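Long-range contacts in muconate cycloisomerase (Azorhizobium caulinodans, PDB 3MY9), which belongs to the mandelate racemase and muconate lactonizing enzyme family of the enolase superfamily and binds magnesium: residues A[230-235]-A[261-266]; A[134-139]-A[323-328]; A[7-12]-A[43-48]; A[38-43]-A[106-111]. All coordinates share one frame; numbering follows the deposited sequence.

Contact 1 of 4, residues A[230-235]-A[261-266]; sequences HLDAMA and VRRQAA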
loop_
_atom_site.group_PDB
_atom_site.type_symbol
_atom_site.label_atom_id
_atom_site.label_comp_id
_atom_site.label_asym_id
_atom_site.label_seq_id
_atom_site.Cartn_x
_atom_site.Cartn_y
_atom_site.Cartn_z
ATOM N N HIS A 230 -3.187 19.819 4.405
ATOM C CA HIS A 230 -1.916 19.140 4.336
ATOM C C HIS A 230 -1.826 17.928 5.246
ATOM O O HIS A 230 -0.991 17.861 6.147
ATOM C CB HIS A 230 -0.784 20.130 4.622
ATOM C CG HIS A 230 -0.792 21.306 3.721
ATOM N ND1 HIS A 230 -0.694 21.192 2.352
ATOM C CD2 HIS A 230 -0.870 22.631 3.985
ATOM C CE1 HIS A 230 -0.752 22.398 1.805
ATOM N NE2 HIS A 230 -0.845 23.287 2.777
ATOM N N LEU A 231 -2.666 16.939 4.962
ATOM C CA LEU A 231 -2.814 15.791 5.829
ATOM C C LEU A 231 -1.580 14.934 5.757
ATOM O O LEU A 231 -1.123 14.428 6.772
ATOM C CB LEU A 231 -4.066 14.957 5.458
ATOM C CG LEU A 231 -5.434 15.269 6.075
ATOM C CD1 LEU A 231 -6.438 14.212 5.631
ATOM C CD2 LEU A 231 -5.396 15.342 7.595
ATOM N N ASP A 232 -1.020 14.763 4.562
ATOM C CA ASP A 232 0.247 14.052 4.444
ATOM C C ASP A 232 1.323 14.796 5.246
ATOM O O ASP A 232 2.137 14.176 5.927
ATOM C CB ASP A 232 0.705 13.915 2.979
ATOM C CG ASP A 232 -0.067 12.846 2.191
ATOM O OD1 ASP A 232 -0.664 11.920 2.777
ATOM O OD2 ASP A 232 -0.043 12.935 0.940
ATOM N N ALA A 233 1.347 16.123 5.172
ATOM C CA ALA A 233 2.351 16.847 5.949
ATOM C C ALA A 233 2.126 16.587 7.466
ATOM O O ALA A 233 3.059 16.316 8.201
ATOM C CB ALA A 233 2.322 18.343 5.633
ATOM N N MET A 234 0.874 16.676 7.901
ATOM C CA MET A 234 0.506 16.426 9.285
ATOM C C MET A 234 0.896 14.998 9.707
ATOM O O MET A 234 1.473 14.808 10.812
ATOM C CB MET A 234 -1.008 16.671 9.467
ATOM C CG MET A 234 -1.417 18.148 9.465
ATOM S SD MET A 234 -1.108 18.995 11.076
ATOM C CE MET A 234 -2.493 18.336 11.998
ATOM N N ALA A 235 0.658 14.023 8.821
ATOM C CA ALA A 235 1.054 12.619 9.080
ATOM C C ALA A 235 2.579 12.499 9.157
ATOM O O ALA A 235 3.112 11.823 10.033
ATOM C CB ALA A 235 0.465 11.615 7.998
ATOM N N VAL A 261 -7.559 9.054 10.978
ATOM C CA VAL A 261 -7.132 7.773 11.521
ATOM C C VAL A 261 -6.438 6.963 10.444
ATOM O O VAL A 261 -5.369 6.445 10.663
ATOM C CB VAL A 261 -8.303 6.974 12.094
ATOM C CG1 VAL A 261 -7.876 5.574 12.521
ATOM C CG2 VAL A 261 -8.946 7.743 13.251
ATOM N N ARG A 262 -7.049 6.898 9.268
ATOM C CA ARG A 262 -6.550 6.077 8.166
ATOM C C ARG A 262 -5.165 6.504 7.730
ATOM O O ARG A 262 -4.345 5.667 7.332
ATOM C CB ARG A 262 -7.493 6.223 6.985
ATOM C CG ARG A 262 -7.132 5.398 5.773
ATOM C CD ARG A 262 -8.145 5.616 4.627
ATOM N NE ARG A 262 -7.589 5.120 3.375
ATOM C CZ ARG A 262 -6.700 5.769 2.617
ATOM N NH1 ARG A 262 -6.277 6.975 2.952
ATOM N NH2 ARG A 262 -6.248 5.194 1.498
ATOM N N ARG A 263 -4.926 7.817 7.751
ATOM C CA ARG A 263 -3.642 8.359 7.338
ATOM C C ARG A 263 -2.704 8.522 8.545
ATOM O O ARG A 263 -1.556 8.896 8.364
ATOM C CB ARG A 263 -3.816 9.726 6.654
ATOM C CG ARG A 263 -4.739 9.727 5.450
ATOM C CD ARG A 263 -4.032 9.389 4.157
ATOM N NE ARG A 263 -3.637 10.595 3.425
ATOM C CZ ARG A 263 -4.464 11.369 2.731
ATOM N NH1 ARG A 263 -3.986 12.430 2.116
ATOM N NH2 ARG A 263 -5.769 11.111 2.668
ATOM N N GLN A 264 -3.197 8.266 9.763
ATOM C CA GLN A 264 -2.434 8.536 10.987
ATOM C C GLN A 264 -1.877 9.965 10.977
ATOM O O GLN A 264 -0.691 10.218 11.277
ATOM C CB GLN A 264 -1.287 7.507 11.163
ATOM C CG GLN A 264 -1.757 5.992 11.139
ATOM C CD GLN A 264 -0.570 5.056 11.217
ATOM O OE1 GLN A 264 -0.091 4.558 10.202
ATOM N NE2 GLN A 264 -0.036 4.885 12.412
ATOM N N ALA A 265 -2.747 10.895 10.631
ATOM C CA ALA A 265 -2.369 12.283 10.438
ATOM C C ALA A 265 -2.390 13.110 11.743
ATOM O O ALA A 265 -1.991 14.255 11.742
ATOM C CB ALA A 265 -3.278 12.895 9.383
ATOM N N ALA A 266 -2.854 12.533 12.858
ATOM C CA ALA A 266 -2.865 13.248 14.156
ATOM C C ALA A 266 -2.927 12.250 15.312
ATOM O O ALA A 266 -3.352 11.159 15.118
ATOM C CB ALA A 266 -4.043 14.229 14.262
HETATM O O HOH W 1 1.841 9.430 11.149
#
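Arg263 and Asp232 form the one charged link between residues 230-235 and 261-266. Both NE and NH1 of Arg263 converge on a single carboxylate oxygen, Asp232 OD1, and both bonds are weak, NE lying 3.3 Å from OD1. The two flat groups are turned 62° from each other. Bends at chi2 and chi3 bring the guanidinium beside Asp232, with Leu231 over one face and the carboxylate at its edge. Its NH2 engages Glu259 of its own helix and Glu259 of another subunit.

Apolar contact centres on Ala265. Leu231 CD2 touches Ala265 CB at 3.7 Å, while the CB atoms of Ala235 and Ala265 are 4.2 Å apart. The backbones come nearer still, Ala235 CA lying 3.7 Å from Ala265 CA, an approach that small residues permit.

A water supplies the remaining polar link, donating to Ala235 O at 2.9 Å and to Gln264 O at 2.7 Å. Gln264 has positive phi (50°) and ends helix 254-263 in a Schellman motif, which turns the chain toward strand 268-270. At this helix-to-loop junction of the barrel domain, close alanine packing thus accompanies a weak ion pair, since the arginine's stronger carboxylate partners lie outside the two segments.

Contact 2 of 4, residues A[134-139]-A[323-328]; sequences DRIPLS and LGCEFY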
loop_
_atom_site.group_PDB
_atom_site.type_symbol
_atom_site.label_atom_id
_atom_site.label_comp_id
_atom_site.label_asym_id
_atom_site.label_seq_id
_atom_site.Cartn_x
_atom_site.Cartn_y
_atom_site.Cartn_z
ATOM N N ASP A 134 -16.779 16.000 36.944
ATOM C CA ASP A 134 -17.513 17.129 37.519
ATOM C C ASP A 134 -16.900 18.512 37.266
ATOM O O ASP A 134 -17.545 19.544 37.527
ATOM C CB ASP A 134 -17.601 16.917 39.023
ATOM C CG ASP A 134 -18.274 15.605 39.381
ATOM O OD1 ASP A 134 -19.378 15.326 38.862
ATOM O OD2 ASP A 134 -17.676 14.850 40.177
ATOM N N ARG A 135 -15.637 18.508 36.819
ATOM C CA ARG A 135 -14.874 19.699 36.478
ATOM C C ARG A 135 -14.159 19.427 35.151
ATOM O O ARG A 135 -13.913 18.268 34.809
ATOM C CB ARG A 135 -13.805 19.970 37.552
ATOM C CG ARG A 135 -14.300 19.982 38.948
ATOM C CD ARG A 135 -13.177 20.073 39.960
ATOM N NE ARG A 135 -13.691 20.322 41.299
ATOM C CZ ARG A 135 -12.935 20.676 42.341
ATOM N NH1 ARG A 135 -11.613 20.816 42.210
ATOM N NH2 ARG A 135 -13.489 20.887 43.519
ATOM N N ILE A 136 -13.812 20.476 34.413
ATOM C CA ILE A 136 -13.106 20.332 33.161
ATOM C C ILE A 136 -11.866 21.224 33.186
ATOM O O ILE A 136 -11.994 22.433 33.317
ATOM C CB ILE A 136 -13.945 20.757 31.963
ATOM C CG1 ILE A 136 -15.332 20.098 31.988
ATOM C CG2 ILE A 136 -13.195 20.392 30.674
ATOM C CD1 ILE A 136 -16.292 20.647 30.948
ATOM N N PRO A 137 -10.659 20.632 33.054
ATOM C CA PRO A 137 -9.479 21.504 33.004
ATOM C C PRO A 137 -9.639 22.610 31.946
ATOM O O PRO A 137 -10.103 22.355 30.836
ATOM C CB PRO A 137 -8.337 20.549 32.650
ATOM C CG PRO A 137 -8.834 19.191 33.059
ATOM C CD PRO A 137 -10.320 19.217 32.821
ATOM N N LEU A 138 -9.324 23.831 32.346
ATOM C CA LEU A 138 -9.453 25.012 31.498
ATOM C C LEU A 138 -8.055 25.558 31.181
ATOM O O LEU A 138 -7.298 25.945 32.090
ATOM C CB LEU A 138 -10.287 26.072 32.218
ATOM C CG LEU A 138 -10.456 27.400 31.487
ATOM C CD1 LEU A 138 -11.386 27.241 30.293
ATOM C CD2 LEU A 138 -10.964 28.476 32.435
ATOM N N SER A 139 -7.715 25.569 29.891
ATOM C CA SER A 139 -6.417 26.047 29.415
ATOM C C SER A 139 -6.328 27.543 29.531
ATOM O O SER A 139 -7.278 28.267 29.219
ATOM C CB SER A 139 -6.177 25.654 27.953
ATOM O OG SER A 139 -4.825 25.890 27.584
ATOM N N LEU A 323 -8.488 16.112 27.426
ATOM C CA LEU A 323 -7.446 17.139 27.343
ATOM C C LEU A 323 -7.867 18.537 27.837
ATOM O O LEU A 323 -7.063 19.464 27.789
ATOM C CB LEU A 323 -6.921 17.223 25.913
ATOM C CG LEU A 323 -6.118 15.991 25.504
ATOM C CD1 LEU A 323 -5.910 15.954 23.967
ATOM C CD2 LEU A 323 -4.803 15.981 26.280
ATOM N N GLY A 324 -9.094 18.668 28.368
ATOM C CA GLY A 324 -9.591 19.948 28.920
ATOM C C GLY A 324 -10.239 20.783 27.817
ATOM O O GLY A 324 -10.671 20.228 26.784
ATOM N N CYS A 325 -10.314 22.096 28.026
ATOM C CA CYS A 325 -10.949 23.001 27.074
ATOM C C CYS A 325 -10.370 24.385 27.203
ATOM O O CYS A 325 -9.516 24.616 28.061
ATOM C CB CYS A 325 -12.466 23.030 27.290
ATOM S SG CYS A 325 -12.956 23.806 28.874
ATOM N N GLU A 326 -10.784 25.297 26.336
ATOM C CA GLU A 326 -10.398 26.715 26.453
ATOM C C GLU A 326 -11.516 27.615 25.959
ATOM O O GLU A 326 -12.418 27.154 25.256
ATOM C CB GLU A 326 -9.141 27.027 25.643
ATOM C CG GLU A 326 -9.349 26.975 24.143
ATOM C CD GLU A 326 -8.045 27.123 23.397
ATOM O OE1 GLU A 326 -7.325 26.124 23.305
ATOM O OE2 GLU A 326 -7.726 28.248 22.944
ATOM N N PHE A 327 -11.433 28.900 26.285
ATOM C CA PHE A 327 -12.456 29.871 25.848
ATOM C C PHE A 327 -12.117 30.554 24.510
ATOM O O PHE A 327 -10.949 30.873 24.250
ATOM C CB PHE A 327 -12.680 30.933 26.926
ATOM C CG PHE A 327 -13.313 30.407 28.184
ATOM C CD1 PHE A 327 -14.307 29.434 28.140
ATOM C CD2 PHE A 327 -12.941 30.924 29.416
ATOM C CE1 PHE A 327 -14.901 28.972 29.301
ATOM C CE2 PHE A 327 -13.548 30.476 30.592
ATOM C CZ PHE A 327 -14.521 29.500 30.539
ATOM N N TYR A 328 -13.165 30.798 23.708
ATOM C CA TYR A 328 -13.080 31.291 22.307
ATOM C C TYR A 328 -11.940 32.280 22.042
ATOM O O TYR A 328 -11.131 32.104 21.112
ATOM C CB TYR A 328 -14.415 31.926 21.879
ATOM C CG TYR A 328 -14.575 32.134 20.381
ATOM C CD1 TYR A 328 -14.938 33.379 19.861
ATOM C CD2 TYR A 328 -14.373 31.082 19.484
ATOM C CE1 TYR A 328 -15.095 33.572 18.479
ATOM C CE2 TYR A 328 -14.522 31.259 18.105
ATOM C CZ TYR A 328 -14.878 32.505 17.603
ATOM O OH TYR A 328 -15.022 32.675 16.234
#
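Leu138 and Cys325 face each other in a single backbone bridge, made by two hydrogen bonds on residues flanking Leu138. Cys325 N donates to Pro137 O at 2.8 Å, and Ser139 N donates to Cys325 O at 2.7 Å with an almost straight N-H...O angle of 179°. Gly324, with positive phi, brings its CA within 3.1 Å of Pro137 O.

Side-chain contacts follow around Leu138 and Cys325. Leu138 CD1 sits 3.8 Å from the centroid of the Phe327 ring, only 9° off the ring normal, a CH-pi contact over the face, and CD2 reaches the rim at CE2. CG of Leu138 is anti to its backbone N (chi1 177°), which carries the branch over to the ring. Cys325 SG lies between Leu138 CD1 and Ile136 CG2, 3.9 Å from the latter.

Farther out, Val350 and Leu308 back Leu138 and Phe327 respectively. Glu326 OE1 is hydrogen-bonded to Tyr297 OH and forms a salt bridge with Lys166; the Glu326 side chain lies about 7 Å from a bound magnesium ion. The bridge thus joins the first barrel strand, 135-142, to residues 323-328, which carry strand 326-327; its chemistry implies a backbone clamp sealed by apolar groups, beside the Glu326-Lys166 salt bridge.

Contact 3 of 4, residues A[7-12]-A[43-48]; sequences VVERIR and TSADGI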
loop_
_atom_site.group_PDB
_atom_site.type_symbol
_atom_site.label_atom_id
_atom_site.label_comp_id
_atom_site.label_asym_id
_atom_site.label_seq_id
_atom_site.Cartn_x
_atom_site.Cartn_y
_atom_site.Cartn_z
ATOM N N VAL A 7 -44.726 17.512 22.958
ATOM C CA VAL A 7 -44.301 18.075 21.692
ATOM C C VAL A 7 -43.925 19.541 21.829
ATOM O O VAL A 7 -44.379 20.221 22.748
ATOM C CB VAL A 7 -45.411 17.934 20.638
ATOM C CG1 VAL A 7 -45.570 16.468 20.241
ATOM C CG2 VAL A 7 -46.720 18.523 21.157
ATOM N N VAL A 8 -43.079 20.017 20.921
ATOM C CA VAL A 8 -42.798 21.436 20.806
ATOM C C VAL A 8 -44.069 22.168 20.368
ATOM O O VAL A 8 -44.759 21.734 19.438
ATOM C CB VAL A 8 -41.712 21.719 19.772
ATOM C CG1 VAL A 8 -41.648 23.208 19.467
ATOM C CG2 VAL A 8 -40.339 21.188 20.254
ATOM N N GLU A 9 -44.357 23.284 21.039
ATOM C CA GLU A 9 -45.556 24.084 20.771
ATOM C C GLU A 9 -45.243 25.440 20.123
ATOM O O GLU A 9 -46.009 25.901 19.275
ATOM C CB GLU A 9 -46.358 24.287 22.056
ATOM C CG GLU A 9 -47.810 24.703 21.821
ATOM C CD GLU A 9 -48.580 24.839 23.117
ATOM O OE1 GLU A 9 -47.928 25.049 24.165
ATOM O OE2 GLU A 9 -49.825 24.733 23.099
ATOM N N ARG A 10 -44.153 26.089 20.524
ATOM C CA ARG A 10 -43.718 27.327 19.869
ATOM C C ARG A 10 -42.256 27.631 20.103
ATOM O O ARG A 10 -41.653 27.140 21.055
ATOM C CB ARG A 10 -44.536 28.522 20.352
ATOM C CG ARG A 10 -44.413 28.822 21.838
ATOM C CD ARG A 10 -45.157 30.103 22.193
ATOM N NE ARG A 10 -45.245 30.308 23.638
ATOM C CZ ARG A 10 -46.096 29.681 24.455
ATOM N NH1 ARG A 10 -46.954 28.774 23.996
ATOM N NH2 ARG A 10 -46.083 29.959 25.756
ATOM N N ILE A 11 -41.696 28.458 19.230
ATOM C CA ILE A 11 -40.360 28.985 19.441
ATOM C C ILE A 11 -40.351 30.508 19.354
ATOM O O ILE A 11 -41.277 31.123 18.813
ATOM C CB ILE A 11 -39.330 28.391 18.448
ATOM C CG1 ILE A 11 -39.617 28.829 17.010
ATOM C CG2 ILE A 11 -39.307 26.865 18.557
ATOM C CD1 ILE A 11 -38.611 28.304 16.010
ATOM N N ARG A 12 -39.317 31.089 19.950
ATOM C CA ARG A 12 -38.929 32.471 19.739
ATOM C C ARG A 12 -37.445 32.473 19.399
ATOM O O ARG A 12 -36.641 31.850 20.098
ATOM C CB ARG A 12 -39.136 33.305 21.000
ATOM C CG ARG A 12 -40.522 33.248 21.614
ATOM C CD ARG A 12 -40.774 34.505 22.426
ATOM N NE ARG A 12 -41.770 34.327 23.482
ATOM C CZ ARG A 12 -41.517 34.285 24.795
ATOM N NH1 ARG A 12 -40.277 34.401 25.279
ATOM N NH2 ARG A 12 -42.535 34.133 25.648
ATOM N N THR A 43 -40.582 26.043 23.615
ATOM C CA THR A 43 -41.578 25.838 24.654
ATOM C C THR A 43 -42.474 24.649 24.320
ATOM O O THR A 43 -43.058 24.600 23.247
ATOM C CB THR A 43 -42.443 27.102 24.834
ATOM O OG1 THR A 43 -41.595 28.265 24.893
ATOM C CG2 THR A 43 -43.295 26.993 26.098
ATOM N N SER A 44 -42.586 23.696 25.241
ATOM C CA SER A 44 -43.392 22.494 25.010
ATOM C C SER A 44 -44.880 22.731 25.229
ATOM O O SER A 44 -45.280 23.729 25.834
ATOM C CB SER A 44 -42.965 21.375 25.951
ATOM O OG SER A 44 -43.407 21.665 27.268
ATOM N N ALA A 45 -45.687 21.773 24.769
ATOM C CA ALA A 45 -47.149 21.790 24.964
ATOM C C ALA A 45 -47.556 21.680 26.433
ATOM O O ALA A 45 -48.683 22.034 26.790
ATOM C CB ALA A 45 -47.817 20.669 24.153
ATOM N N ASP A 46 -46.654 21.172 27.278
ATOM C CA ASP A 46 -46.876 21.129 28.737
ATOM C C ASP A 46 -46.052 22.199 29.525
ATOM O O ASP A 46 -45.827 22.145 30.780
ATOM C CB ASP A 46 -46.569 19.725 29.278
ATOM C CG ASP A 46 -45.099 19.376 29.195
ATOM O OD1 ASP A 46 -44.609 18.593 30.032
ATOM O OD2 ASP A 46 -44.415 19.901 28.297
ATOM N N GLY A 47 -45.690 23.280 28.795
ATOM C CA GLY A 47 -45.246 24.539 29.421
ATOM C C GLY A 47 -43.763 24.701 29.735
ATOM O O GLY A 47 -43.340 25.769 30.178
ATOM N N ILE A 48 -42.970 23.653 29.506
ATOM C CA ILE A 48 -41.554 23.636 29.912
ATOM C C ILE A 48 -40.651 24.300 28.870
ATOM O O ILE A 48 -40.743 24.011 27.678
ATOM C CB ILE A 48 -41.039 22.198 30.146
ATOM C CG1 ILE A 48 -41.972 21.420 31.094
ATOM C CG2 ILE A 48 -39.649 22.242 30.731
ATOM C CD1 ILE A 48 -41.725 19.900 31.077
#
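Residues 7-12 and 43-48 run antiparallel, and their register slips by one residue between the non-hydrogen-bonded pair Val8-Ser44 and the hydrogen-bonded pair Arg10-Thr43. At the slip Thr43 O accepts from two successive amides, Glu9 N at 2.9 Å and Arg10 N at 3.3 Å, both approaching in the carbonyl plane. Thr43 N returns a bond to Arg10 O at 3.0 Å, and beyond the irregularity Ala45 N donates to Val7 O. Glu9 carries the helix-like psi of -38° that accommodates the extra residue.

Arg10 and Thr43 lie on the same face of the sheet. Arg10 CG takes the position between its backbone N and carbonyl carbon (chi1 62°), which brings it to 4.0 Å from Thr43 CB. The chain then runs extended to NE, and Thr43 CG2 lies over one face of the guanidinium, toward its rim and 4.1 Å from NH2. Glu9 CG is instead anti to the backbone N, and the extended chain carries the carboxylate alongside the start of the turn, with OE1 3.4 Å from Ala45 CA. At the end of the pairing Val7 CG2 meets Ala45 CB at 3.8 Å, an apolar contact. Val8 turns away from 43-48 and packs on Val42 and on Leu112 of helix 102-120.

Glu9 and Arg10 opposite Thr43 make a classic beta bulge, and the type I turn from Ser44 to Gly47 leads the chain from strand 35-44 into strand 49-54. Together they form the margin of the antiparallel sheet in the N-terminal domain of this enolase-superfamily fold.

Contact 4 of 4, residues A[38-43]-A[106-111]; sequences VLLEVT and AAVEMA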
loop_
_atom_site.group_PDB
_atom_site.type_symbol
_atom_site.label_atom_id
_atom_site.label_comp_id
_atom_site.label_asym_id
_atom_site.label_seq_id
_atom_site.Cartn_x
_atom_site.Cartn_y
_atom_site.Cartn_z
ATOM N N VAL A 38 -27.309 34.459 18.387
ATOM C CA VAL A 38 -28.629 33.914 18.066
ATOM C C VAL A 38 -29.043 32.986 19.202
ATOM O O VAL A 38 -28.386 31.959 19.450
ATOM C CB VAL A 38 -28.617 33.091 16.747
ATOM C CG1 VAL A 38 -30.022 32.999 16.165
ATOM C CG2 VAL A 38 -27.639 33.686 15.729
ATOM N N LEU A 39 -30.113 33.349 19.895
ATOM C CA LEU A 39 -30.663 32.536 20.963
ATOM C C LEU A 39 -32.046 32.049 20.550
ATOM O O LEU A 39 -32.823 32.787 19.942
ATOM C CB LEU A 39 -30.751 33.336 22.257
ATOM C CG LEU A 39 -29.601 34.288 22.535
ATOM C CD1 LEU A 39 -29.980 35.203 23.687
ATOM C CD2 LEU A 39 -28.305 33.524 22.807
ATOM N N LEU A 40 -32.334 30.799 20.882
ATOM C CA LEU A 40 -33.585 30.144 20.536
ATOM C C LEU A 40 -34.237 29.697 21.825
ATOM O O LEU A 40 -33.599 29.055 22.655
ATOM C CB LEU A 40 -33.297 28.918 19.655
ATOM C CG LEU A 40 -34.436 27.928 19.371
ATOM C CD1 LEU A 40 -35.354 28.448 18.275
ATOM C CD2 LEU A 40 -33.850 26.555 18.986
ATOM N N GLU A 41 -35.505 30.034 21.994
ATOM C CA GLU A 41 -36.268 29.570 23.131
ATOM C C GLU A 41 -37.346 28.638 22.613
ATOM O O GLU A 41 -38.180 29.037 21.799
ATOM C CB GLU A 41 -36.920 30.748 23.876
ATOM C CG GLU A 41 -37.682 30.342 25.146
ATOM C CD GLU A 41 -38.776 31.338 25.539
ATOM O OE1 GLU A 41 -39.479 31.843 24.640
ATOM O OE2 GLU A 41 -38.951 31.598 26.752
ATOM N N VAL A 42 -37.346 27.406 23.100
ATOM C CA VAL A 42 -38.380 26.455 22.711
ATOM C C VAL A 42 -39.286 26.173 23.891
ATOM O O VAL A 42 -38.827 26.105 25.026
ATOM C CB VAL A 42 -37.766 25.159 22.166
ATOM C CG1 VAL A 42 -38.874 24.248 21.624
ATOM C CG2 VAL A 42 -36.771 25.489 21.081
ATOM N N THR A 43 -40.582 26.043 23.615
ATOM C CA THR A 43 -41.578 25.838 24.654
ATOM C C THR A 43 -42.474 24.649 24.320
ATOM O O THR A 43 -43.058 24.600 23.247
ATOM C CB THR A 43 -42.443 27.102 24.834
ATOM O OG1 THR A 43 -41.595 28.265 24.893
ATOM C CG2 THR A 43 -43.295 26.993 26.098
ATOM N N ALA A 106 -27.655 22.564 16.066
ATOM C CA ALA A 106 -27.171 22.307 17.442
ATOM C C ALA A 106 -27.943 23.105 18.519
ATOM O O ALA A 106 -28.135 22.607 19.632
ATOM C CB ALA A 106 -25.677 22.565 17.555
ATOM N N ALA A 107 -28.414 24.308 18.184
ATOM C CA ALA A 107 -29.228 25.104 19.125
ATOM C C ALA A 107 -30.582 24.453 19.366
ATOM O O ALA A 107 -31.117 24.507 20.477
ATOM C CB ALA A 107 -29.420 26.551 18.628
ATOM N N VAL A 108 -31.148 23.845 18.329
ATOM C CA VAL A 108 -32.411 23.128 18.476
ATOM C C VAL A 108 -32.252 21.913 19.385
ATOM O O VAL A 108 -33.041 21.727 20.300
ATOM C CB VAL A 108 -32.963 22.673 17.126
ATOM C CG1 VAL A 108 -34.074 21.665 17.325
ATOM C CG2 VAL A 108 -33.464 23.869 16.331
ATOM N N GLU A 109 -31.213 21.106 19.136
ATOM C CA GLU A 109 -30.900 19.918 19.944
ATOM C C GLU A 109 -30.686 20.287 21.417
ATOM O O GLU A 109 -31.274 19.693 22.318
ATOM C CB GLU A 109 -29.636 19.260 19.392
ATOM C CG GLU A 109 -29.215 17.967 20.080
ATOM C CD GLU A 109 -27.779 17.593 19.781
ATOM O OE1 GLU A 109 -26.923 18.499 19.808
ATOM O OE2 GLU A 109 -27.498 16.400 19.509
ATOM N N MET A 110 -29.823 21.261 21.638
ATOM C CA MET A 110 -29.558 21.851 22.955
ATOM C C MET A 110 -30.874 22.132 23.733
ATOM O O MET A 110 -31.080 21.672 24.860
ATOM C CB MET A 110 -28.828 23.173 22.686
ATOM C CG MET A 110 -27.936 23.718 23.726
ATOM S SD MET A 110 -27.077 25.159 23.039
ATOM C CE MET A 110 -26.064 24.411 21.807
ATOM N N ALA A 111 -31.757 22.888 23.093
ATOM C CA ALA A 111 -33.008 23.308 23.702
ATOM C C ALA A 111 -33.930 22.119 24.005
ATOM O O ALA A 111 -34.559 22.073 25.058
ATOM C CB ALA A 111 -33.702 24.317 22.802
#
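Leu40 and Val42 pack against helix 102-120 in the hydrophobic core of the N-terminal capping domain, where the antiparallel sheet of the enolase-superfamily fold is covered by helices. The axes of strand 38-43 and helix 106-111 approach to 8.6 Å and run 41° apart in direction, so the helix passes diagonally over the strand. No hydrogen bond joins the two; the interface is built from apolar side chains, and all five residues that touch are buried.

Two side chains two residues apart on the strand point to the helix, while Leu39 and Glu41 between and beside them point away. Helix residues Ala107, Val108 and Ala111 receive them, with Ala107 and Ala111 one turn apart. Leu40 CD2 reaches the helix backbone beside the small Ala107, coming to 3.7 Å from Ala107 O and 3.8 Å from Val108 CA.

That placement follows from Leu40 having CG anti to its backbone N (chi1 169°), which leaves CD2 at the helix surface. From the helix side, Val108 CG2 meets the same methyl at 3.8 Å. Val108 also packs on Leu71 and Ile79 of helix 64-79 and on Leu90 and Met94 of helix 87-97, tying the three helices together, whereas Ile11 of strand 8-21 also packs on Val42. Farther along, Val42 CG2 meets Ala111 CB at 3.7 Å.

In the fold
Contacts 3 and 4 belong to the N-terminal domain and share strand 35-44, with Thr43 common to both and centres about 11 Å apart. They touch through the Arg12-Glu41 salt bridge and apolar packing. Contact 3, partly exposed, relies on backbone hydrogen bonds at a sheet margin, whereas buried contact 4 has no hydrogen bond and is made by apolar side chains. Contacts 1 and 2 involve the barrel, their centres about 26 Å apart without touching. Contact 2 is buried and combines backbone bonds with CH-pi packing; contact 1, farther from the chain's centre and beside other subunits, adds a weak ion pair and a water.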